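ADP-dependent L-serine kinase SerK (Thermococcus kodakarensis KOD1, PDB 5X0J) phosphorylates free L-serine with ADP as phosphate donor, giving O-phospho-L-serine and AMP in the first step from serine to cysteine. Local coordinates at residues M64-D69 and E206-L211; K27-L32 and E210-G215; K160-L165 and V217-T222. The protein carries 1 engineered substitution. One frame throughout, in Å; residues are numbered along the deposited sequence. Where two conformers were deposited one is given.

In the fold
Interactions 1 and 2 lie side by side, their centres about 6 Å apart, and both press on helix 205-213. One brings strand 65-67 against it, the other the loop after strand 26-27, and these two strands are parallel neighbours in the five-stranded mixed sheet of the N-terminal part. Interaction 3 lies where helix 155-170 meets the loop following helix 205-213, its centre about 17 Å from that of interaction 1 and about 13 Å from that of interaction 2. Along the chain come 27-32, 64-69, 160-165, then 206-215 and 217-222. In interactions 1 and 2 a late helix returns to early segments, and residues from all three interactions reach the bound phosphoserine, so the product lies where the N-terminal sheet and the later segments meet.

Interaction 1: M64-D69 and E206-L211; sequences MYLIVD and EEVMEL. With MG (magnesium ion), chain D; SEP (phosphoserine), chain C.
Leu66 meets Val208 and Met209 of helix 205-213, and the flat group that matters here is the carboxylate of Asp69, at the far end of segment 64-69, which turns one oxygen to the magnesium ion. OD1 of Asp69 binds the metal at 2.1 Å, whereas OD2 stands 3.5 Å from the magnesium, so the carboxylate is a one-oxygen ligand. A classic beta bulge places it: Val68 and Asp69 both face Leu55 of strand 54-58 in the mixed sheet of the ParB-like N-terminal part, and the chain turns a corner at Val68. This corner also aims the carbonyl of Val68 at the bound product, where Val68 O accepts a 2.7 Å hydrogen bond from the amino N of phosphoserine, while the Val68 side chain packs back on Leu55 and Ala57.

The contact with the helix is small, buried and wholly apolar. Leu66 holds CG anti to its backbone N (chi1 174°) and carries CD2 out toward the helix, where it meets the terminal methyl CE of Met209 at 3.9 Å. Bends at both chi2 and chi3 swing that methyl round, and the two side chains cross obliquely. From the next position back on the helix, Val208 CG1 reaches the same CD2 of Leu66 at 4.3 Å, so one leucine methyl serves both partners. Val208 also lies near Thr223 and His225, two phosphoserine-binding residues.

Around the magnesium, O1P of phosphoserine and three waters join Asp69, with one further ligand completing six. Two of these waters are tied down again: water 1 donates to Asp69 OD2, and water 3 to the carboxylate O of phosphoserine at 2.9 Å.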
# COMPACT_ATOMS: atom_id res chain seq x y z
N MET A 64 3.44 -19.87 9.11
CA MET A 64 2.91 -18.91 8.13
C MET A 64 3.92 -17.80 7.96
O MET A 64 4.71 -17.53 8.88
CB MET A 64 1.60 -18.28 8.62
CG MET A 64 0.41 -19.21 8.77
SD MET A 64 -0.21 -19.86 7.21
CE MET A 64 -0.94 -18.42 6.44
N TYR A 65 3.85 -17.13 6.81
CA TYR A 65 4.68 -15.99 6.50
C TYR A 65 3.82 -14.75 6.36
O TYR A 65 2.84 -14.76 5.62
CB TYR A 65 5.43 -16.25 5.20
CG TYR A 65 6.52 -17.28 5.36
CD1 TYR A 65 7.76 -16.92 5.87
CD2 TYR A 65 6.29 -18.62 5.06
CE1 TYR A 65 8.76 -17.85 6.06
CE2 TYR A 65 7.29 -19.57 5.25
CZ TYR A 65 8.52 -19.17 5.75
OH TYR A 65 9.53 -20.10 5.94
N LEU A 66 4.17 -13.70 7.09
CA LEU A 66 3.62 -12.36 6.89
C LEU A 66 3.97 -11.91 5.48
O LEU A 66 5.14 -11.99 5.10
CB LEU A 66 4.27 -11.40 7.88
CG LEU A 66 3.92 -9.91 7.72
CD1 LEU A 66 2.43 -9.66 7.91
CD2 LEU A 66 4.77 -9.07 8.68
N ILE A 67 2.98 -11.44 4.72
CA ILE A 67 3.26 -10.71 3.49
C ILE A 67 3.78 -9.33 3.89
O ILE A 67 3.03 -8.51 4.40
CB ILE A 67 2.00 -10.58 2.60
CG1 ILE A 67 1.51 -11.97 2.17
CG2 ILE A 67 2.30 -9.73 1.37
CD1 ILE A 67 0.18 -11.97 1.44
N VAL A 68 5.06 -9.09 3.67
CA VAL A 68 5.68 -7.80 3.94
C VAL A 68 5.34 -6.85 2.78
O VAL A 68 4.89 -5.72 3.02
CB VAL A 68 7.20 -7.97 4.14
CG1 VAL A 68 7.91 -6.63 4.26
CG2 VAL A 68 7.44 -8.81 5.39
N ASP A 69 5.56 -7.31 1.55
CA ASP A 69 5.19 -6.59 0.35
C ASP A 69 4.74 -7.63 -0.66
O ASP A 69 5.43 -8.63 -0.87
CB ASP A 69 6.39 -5.80 -0.18
CG ASP A 69 6.08 -5.03 -1.45
OD1 ASP A 69 4.92 -4.61 -1.65
OD2 ASP A 69 7.02 -4.85 -2.26
N GLU A 206 6.36 -3.53 15.21
CA GLU A 206 5.73 -4.24 16.32
C GLU A 206 4.19 -4.17 16.21
O GLU A 206 3.53 -5.18 16.41
CB GLU A 206 6.26 -3.72 17.68
CG GLU A 206 7.75 -4.00 17.95
CD GLU A 206 8.11 -5.45 18.32
OE1 GLU A 206 7.24 -6.35 18.30
OE2 GLU A 206 9.29 -5.71 18.63
N GLU A 207 3.66 -3.02 15.82
CA GLU A 207 2.21 -2.87 15.57
C GLU A 207 1.71 -3.75 14.42
O GLU A 207 0.63 -4.33 14.50
CB GLU A 207 1.83 -1.41 15.31
CG GLU A 207 1.97 -0.52 16.54
CD GLU A 207 1.93 0.97 16.22
OE1 GLU A 207 1.95 1.38 15.04
OE2 GLU A 207 1.88 1.77 17.19
N VAL A 208 2.50 -3.87 13.36
CA VAL A 208 2.11 -4.69 12.21
C VAL A 208 1.97 -6.16 12.62
O VAL A 208 0.96 -6.78 12.32
CB VAL A 208 3.11 -4.56 11.04
CG1 VAL A 208 2.76 -5.53 9.91
CG2 VAL A 208 3.16 -3.14 10.50
N MET A 209 2.99 -6.70 13.29
CA MET A 209 2.95 -8.11 13.69
C MET A 209 1.86 -8.35 14.73
O MET A 209 1.14 -9.34 14.65
CB MET A 209 4.31 -8.61 14.19
CG MET A 209 4.44 -10.13 14.21
SD MET A 209 4.30 -10.89 12.57
CE MET A 209 5.97 -10.69 11.97
N GLU A 210 1.73 -7.43 15.69
CA GLU A 210 0.64 -7.47 16.67
C GLU A 210 -0.74 -7.56 15.99
O GLU A 210 -1.58 -8.38 16.38
CB GLU A 210 0.69 -6.26 17.62
N LEU A 211 -0.95 -6.73 14.97
CA LEU A 211 -2.22 -6.71 14.21
C LEU A 211 -2.44 -8.02 13.44
O LEU A 211 -3.54 -8.57 13.43
CB LEU A 211 -2.26 -5.53 13.23
CG LEU A 211 -3.66 -5.05 12.84
CD1 LEU A 211 -4.29 -4.24 13.96
CD2 LEU A 211 -3.65 -4.24 11.55
MG MG D . 3.85 -3.60 -3.13
N SEP C . 3.29 -3.65 2.21
CA SEP C . 3.72 -2.98 0.94
CB SEP C . 2.61 -2.05 0.46
OG SEP C . 1.42 -2.81 0.26
C SEP C . 5.03 -2.27 1.15
O SEP C . 5.39 -1.38 0.35
OXT SEP C . 5.76 -2.55 2.12
P SEP C . 1.30 -3.88 -0.96
O1P SEP C . 2.22 -3.34 -2.05
O2P SEP C . -0.16 -3.80 -1.29
O3P SEP C . 1.72 -5.20 -0.37
O HOH W 1 5.64 -3.66 -4.29
O HOH W 2 3.07 -2.58 -4.83
O HOH W 3 4.61 -1.72 -2.43

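Interaction 2: K27-L32 and E210-G215; sequences KPHQQL and ELVKRG. Engineered in segment 27-32: Gln30 (natural residue Glu). With SEP (phosphoserine), chain C.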
# COMPACT_ATOMS: atom_id res chain seq x y z
N LYS A 27 0.21 -14.66 4.85
CA LYS A 27 -0.80 -14.00 5.65
C LYS A 27 -0.81 -12.50 5.34
O LYS A 27 0.17 -11.81 5.61
CB LYS A 27 -0.48 -14.24 7.12
CG LYS A 27 -1.59 -13.88 8.07
CD LYS A 27 -1.31 -14.43 9.45
CE LYS A 27 -2.48 -14.23 10.39
NZ LYS A 27 -2.23 -14.90 11.70
N PRO A 28 -1.93 -11.99 4.77
CA PRO A 28 -1.99 -10.54 4.49
C PRO A 28 -2.10 -9.73 5.78
O PRO A 28 -2.62 -10.22 6.79
CB PRO A 28 -3.27 -10.42 3.67
CG PRO A 28 -4.14 -11.49 4.21
CD PRO A 28 -3.23 -12.64 4.51
N HIS A 29 -1.54 -8.53 5.78
CA HIS A 29 -1.77 -7.55 6.82
C HIS A 29 -2.51 -6.28 6.42
O HIS A 29 -2.71 -5.40 7.25
CB HIS A 29 -0.45 -7.21 7.53
CG HIS A 29 0.50 -6.36 6.73
ND1 HIS A 29 1.51 -6.90 5.96
CD2 HIS A 29 0.63 -5.02 6.62
CE1 HIS A 29 2.22 -5.93 5.41
NE2 HIS A 29 1.70 -4.78 5.79
N GLN A 30 -2.94 -6.18 5.17
CA GLN A 30 -3.69 -5.00 4.73
C GLN A 30 -4.58 -5.29 3.52
O GLN A 30 -4.45 -6.33 2.87
CB GLN A 30 -2.77 -3.76 4.53
CG GLN A 30 -1.56 -3.94 3.65
CD GLN A 30 -0.51 -2.84 3.80
OE1 GLN A 30 -0.35 -2.24 4.87
NE2 GLN A 30 0.24 -2.61 2.73
N GLN A 31 -5.52 -4.39 3.29
CA GLN A 31 -6.48 -4.47 2.20
C GLN A 31 -5.88 -4.10 0.83
O GLN A 31 -4.73 -3.66 0.73
CB GLN A 31 -7.66 -3.54 2.49
CG GLN A 31 -8.49 -3.94 3.71
CD GLN A 31 -9.49 -2.90 4.12
OE1 GLN A 31 -9.22 -1.70 4.08
NE2 GLN A 31 -10.67 -3.34 4.52
N LEU A 32 -6.68 -4.32 -0.22
CA LEU A 32 -6.28 -4.13 -1.62
C LEU A 32 -6.89 -2.88 -2.23
O LEU A 32 -7.91 -2.39 -1.77
CB LEU A 32 -6.72 -5.34 -2.45
CG LEU A 32 -6.31 -6.72 -1.94
CD1 LEU A 32 -6.71 -7.80 -2.93
CD2 LEU A 32 -4.80 -6.77 -1.68
N GLU A 210 1.73 -7.43 15.69
CA GLU A 210 0.64 -7.47 16.67
C GLU A 210 -0.74 -7.56 15.99
O GLU A 210 -1.58 -8.38 16.38
CB GLU A 210 0.69 -6.26 17.62
N LEU A 211 -0.95 -6.73 14.97
CA LEU A 211 -2.22 -6.71 14.21
C LEU A 211 -2.44 -8.02 13.44
O LEU A 211 -3.54 -8.57 13.43
CB LEU A 211 -2.26 -5.53 13.23
CG LEU A 211 -3.66 -5.05 12.84
CD1 LEU A 211 -4.29 -4.24 13.96
CD2 LEU A 211 -3.65 -4.24 11.55
N VAL A 212 -1.38 -8.50 12.79
CA VAL A 212 -1.43 -9.77 12.07
C VAL A 212 -1.78 -10.94 12.99
O VAL A 212 -2.56 -11.80 12.61
CB VAL A 212 -0.10 -10.04 11.35
CG1 VAL A 212 -0.02 -11.46 10.80
CG2 VAL A 212 0.10 -9.03 10.24
N LYS A 213 -1.19 -10.95 14.19
CA LYS A 213 -1.46 -12.00 15.19
C LYS A 213 -2.91 -11.97 15.69
O LYS A 213 -3.46 -13.02 16.03
CB LYS A 213 -0.51 -11.88 16.38
CG LYS A 213 0.97 -12.14 16.08
CD LYS A 213 1.28 -13.56 15.63
CE LYS A 213 1.13 -14.57 16.75
NZ LYS A 213 1.15 -15.94 16.19
N ARG A 214 -3.53 -10.79 15.74
CA ARG A 214 -4.96 -10.66 16.08
C ARG A 214 -5.92 -10.99 14.92
O ARG A 214 -7.14 -10.97 15.11
CB ARG A 214 -5.26 -9.25 16.61
CG ARG A 214 -4.51 -8.89 17.89
N GLY A 215 -5.38 -11.29 13.74
CA GLY A 215 -6.18 -11.60 12.56
C GLY A 215 -6.84 -10.39 11.91
O GLY A 215 -7.83 -10.53 11.19
N SEP C . 3.29 -3.65 2.21
CA SEP C . 3.72 -2.98 0.94
CB SEP C . 2.61 -2.05 0.46
OG SEP C . 1.42 -2.81 0.26
C SEP C . 5.03 -2.27 1.15
O SEP C . 5.39 -1.38 0.35
OXT SEP C . 5.76 -2.55 2.12
P SEP C . 1.30 -3.88 -0.96
O1P SEP C . 2.22 -3.34 -2.05
O2P SEP C . -0.16 -3.80 -1.29
O3P SEP C . 1.72 -5.20 -0.37
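The carbonyl oxygen of Val212 is held by two donors at the end of helix 205-213. Gly215 N reaches Val212 O at 3.1 Å as part of a Schellman motif, in which the glycine takes a positive phi of 75°, and Lys27 NZ adds a weak hydrogen bond of 3.2 Å to the same oxygen. The ammonium group has its stronger partner in Glu62, with which it forms a salt bridge; Lys213 pairs with the same carboxylate, which probably eases the proximity of the two lysines.

Fully extended, the aliphatic chain of Lys27 slides past Val212 in the opposite direction, its CD 3.5 Å from CG1. The other valine methyl, CG2, presses tightly on His29 CB at 3.3 Å. Cutting Val212 back to an alanine here is likely to open a gap on both sides, leaving the lysine methylenes and the histidine CB without their apolar partner.

The imidazole of His29 is fixed by NE2 bonding to Thr223, by a weaker bond from ND1 to Ile67 O, and by an edge-to-face stack with His71; both Thr223 and His71 bind phosphoserine. Next in the chain comes Gln30, engineered in place of the glutamate inferred to be the active-site residue. Its NE2 lies 2.7 Å from phosphoserine OG, a weak, bent hydrogen bond (118°), and its OE1 accepts from Thr223 N.

Segment 27-32 leads from edge strand 26-27 toward helix 34-47, passing between helix 71-80, which Pro28 and Leu32 touch, and the C-terminal turn of helix 205-213.

Interaction 3: K160-L165 and V217-T222; sequences KVSKVL and VYSPKT. With SEP (phosphoserine), chain C.
A water stands in for any direct hydrogen bond between Ser162 and Pro220, spending both its hydrogens on the bridge: it donates to Ser162 OG at 2.7 Å and to Pro220 O at 2.8 Å. The serine hydroxyl lies beside its own backbone N (chi1 -63°) and also bonds to Gln158 O, one turn back in the helix. Beside the water the side chains pack closely, with Ser162 CB 3.5 Å from Pro220 CD and Ser162 OG 3.6 Å from Ser219 CB.

Ser219 to Thr222 form a type II beta turn, braced by Thr222 OG1, which donates to Ser219 O at 2.7 Å from well above the carbonyl plane (44°). Arg200 holds Ser219 OG and Pro220 O. Lys221, the third residue of the turn with the positive phi expected there, sends its side chain, bent at chi2, to the product, where NZ reaches phosphoserine O1P at 2.9 Å and forms salt bridges with Glu4 and Glu36.

Through this contact helix 155-170, which rests on helix 110-119 by way of Val161 and Val164, is joined to the phosphoserine-binding loop between helix 205-213 and strand 224-226.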
# COMPACT_ATOMS: atom_id res chain seq x y z
N LYS A 160 -12.54 3.45 5.74
CA LYS A 160 -13.66 4.09 5.04
C LYS A 160 -13.15 5.08 4.00
O LYS A 160 -13.66 5.12 2.88
CB LYS A 160 -14.59 4.79 6.04
CG LYS A 160 -15.35 3.81 6.93
CD LYS A 160 -16.23 4.52 7.94
CE LYS A 160 -16.88 3.52 8.89
NZ LYS A 160 -17.66 4.18 9.96
N VAL A 161 -12.13 5.86 4.36
CA VAL A 161 -11.50 6.77 3.39
C VAL A 161 -10.97 5.99 2.18
O VAL A 161 -11.23 6.35 1.04
CB VAL A 161 -10.35 7.59 4.02
CG1 VAL A 161 -9.55 8.33 2.96
CG2 VAL A 161 -10.91 8.58 5.04
N SER A 162 -10.24 4.90 2.45
CA SER A 162 -9.59 4.14 1.40
C SER A 162 -10.63 3.51 0.46
O SER A 162 -10.42 3.43 -0.75
CB SER A 162 -8.70 3.08 2.01
OG SER A 162 -7.66 3.70 2.77
N LYS A 163 -11.75 3.05 1.03
CA LYS A 163 -12.85 2.47 0.27
C LYS A 163 -13.47 3.48 -0.70
O LYS A 163 -13.72 3.18 -1.86
CB LYS A 163 -13.90 1.91 1.23
CG LYS A 163 -15.13 1.28 0.59
CD LYS A 163 -16.03 0.73 1.68
CE LYS A 163 -17.37 0.23 1.12
NZ LYS A 163 -18.25 1.35 0.70
N VAL A 164 -13.72 4.69 -0.21
CA VAL A 164 -14.24 5.74 -1.06
C VAL A 164 -13.28 6.03 -2.22
O VAL A 164 -13.72 6.14 -3.37
CB VAL A 164 -14.51 7.03 -0.25
CG1 VAL A 164 -14.73 8.24 -1.16
CG2 VAL A 164 -15.71 6.82 0.65
N LEU A 165 -11.99 6.14 -1.94
CA LEU A 165 -11.01 6.42 -2.99
C LEU A 165 -10.94 5.27 -3.99
O LEU A 165 -10.86 5.52 -5.20
CB LEU A 165 -9.63 6.67 -2.40
CG LEU A 165 -9.49 7.89 -1.48
CD1 LEU A 165 -8.09 7.94 -0.91
CD2 LEU A 165 -9.84 9.18 -2.21
N VAL A 217 -6.53 -6.59 9.65
CA VAL A 217 -5.80 -5.99 8.52
C VAL A 217 -5.93 -4.47 8.57
O VAL A 217 -6.91 -3.91 9.10
CB VAL A 217 -6.29 -6.49 7.14
CG1 VAL A 217 -5.97 -7.97 6.97
CG2 VAL A 217 -7.78 -6.24 6.94
N TYR A 218 -4.91 -3.80 8.06
CA TYR A 218 -4.92 -2.34 7.89
C TYR A 218 -5.63 -1.96 6.58
O TYR A 218 -5.91 -2.80 5.73
CB TYR A 218 -3.49 -1.81 7.76
CG TYR A 218 -2.62 -1.82 8.98
CD1 TYR A 218 -2.83 -0.93 10.02
CD2 TYR A 218 -1.52 -2.66 9.05
CE1 TYR A 218 -1.98 -0.89 11.12
CE2 TYR A 218 -0.67 -2.63 10.14
CZ TYR A 218 -0.90 -1.75 11.18
OH TYR A 218 -0.04 -1.73 12.25
N SER A 219 -5.88 -0.66 6.41
CA SER A 219 -6.32 -0.15 5.12
C SER A 219 -5.17 -0.32 4.09
O SER A 219 -4.02 -0.55 4.48
CB SER A 219 -6.76 1.32 5.26
OG SER A 219 -5.64 2.18 5.42
N PRO A 220 -5.50 -0.22 2.79
CA PRO A 220 -4.46 -0.49 1.78
C PRO A 220 -3.23 0.39 1.92
O PRO A 220 -3.32 1.57 2.28
CB PRO A 220 -5.19 -0.24 0.45
CG PRO A 220 -6.63 -0.40 0.77
CD PRO A 220 -6.78 0.12 2.16
N LYS A 221 -2.08 -0.20 1.62
CA LYS A 221 -0.81 0.51 1.50
C LYS A 221 -0.37 1.21 2.79
O LYS A 221 0.39 2.18 2.77
CB LYS A 221 -0.87 1.51 0.33
CG LYS A 221 -1.25 0.90 -1.01
CD LYS A 221 -0.20 -0.08 -1.50
CE LYS A 221 -0.48 -0.49 -2.93
NZ LYS A 221 0.57 -1.41 -3.45
N THR A 222 -0.83 0.71 3.93
CA THR A 222 -0.45 1.26 5.21
C THR A 222 1.05 1.14 5.46
O THR A 222 1.69 2.11 5.88
CB THR A 222 -1.27 0.63 6.35
OG1 THR A 222 -2.63 1.05 6.21
CG2 THR A 222 -0.74 0.99 7.73
N SEP C . 3.29 -3.65 2.21
CA SEP C . 3.72 -2.98 0.94
CB SEP C . 2.61 -2.05 0.46
OG SEP C . 1.42 -2.81 0.26
C SEP C . 5.03 -2.27 1.15
O SEP C . 5.39 -1.38 0.35
OXT SEP C . 5.76 -2.55 2.12
P SEP C . 1.30 -3.88 -0.96
O1P SEP C . 2.22 -3.34 -2.05
O2P SEP C . -0.16 -3.80 -1.29
O3P SEP C . 1.72 -5.20 -0.37
O HOH W 4 -5.20 3.50 1.56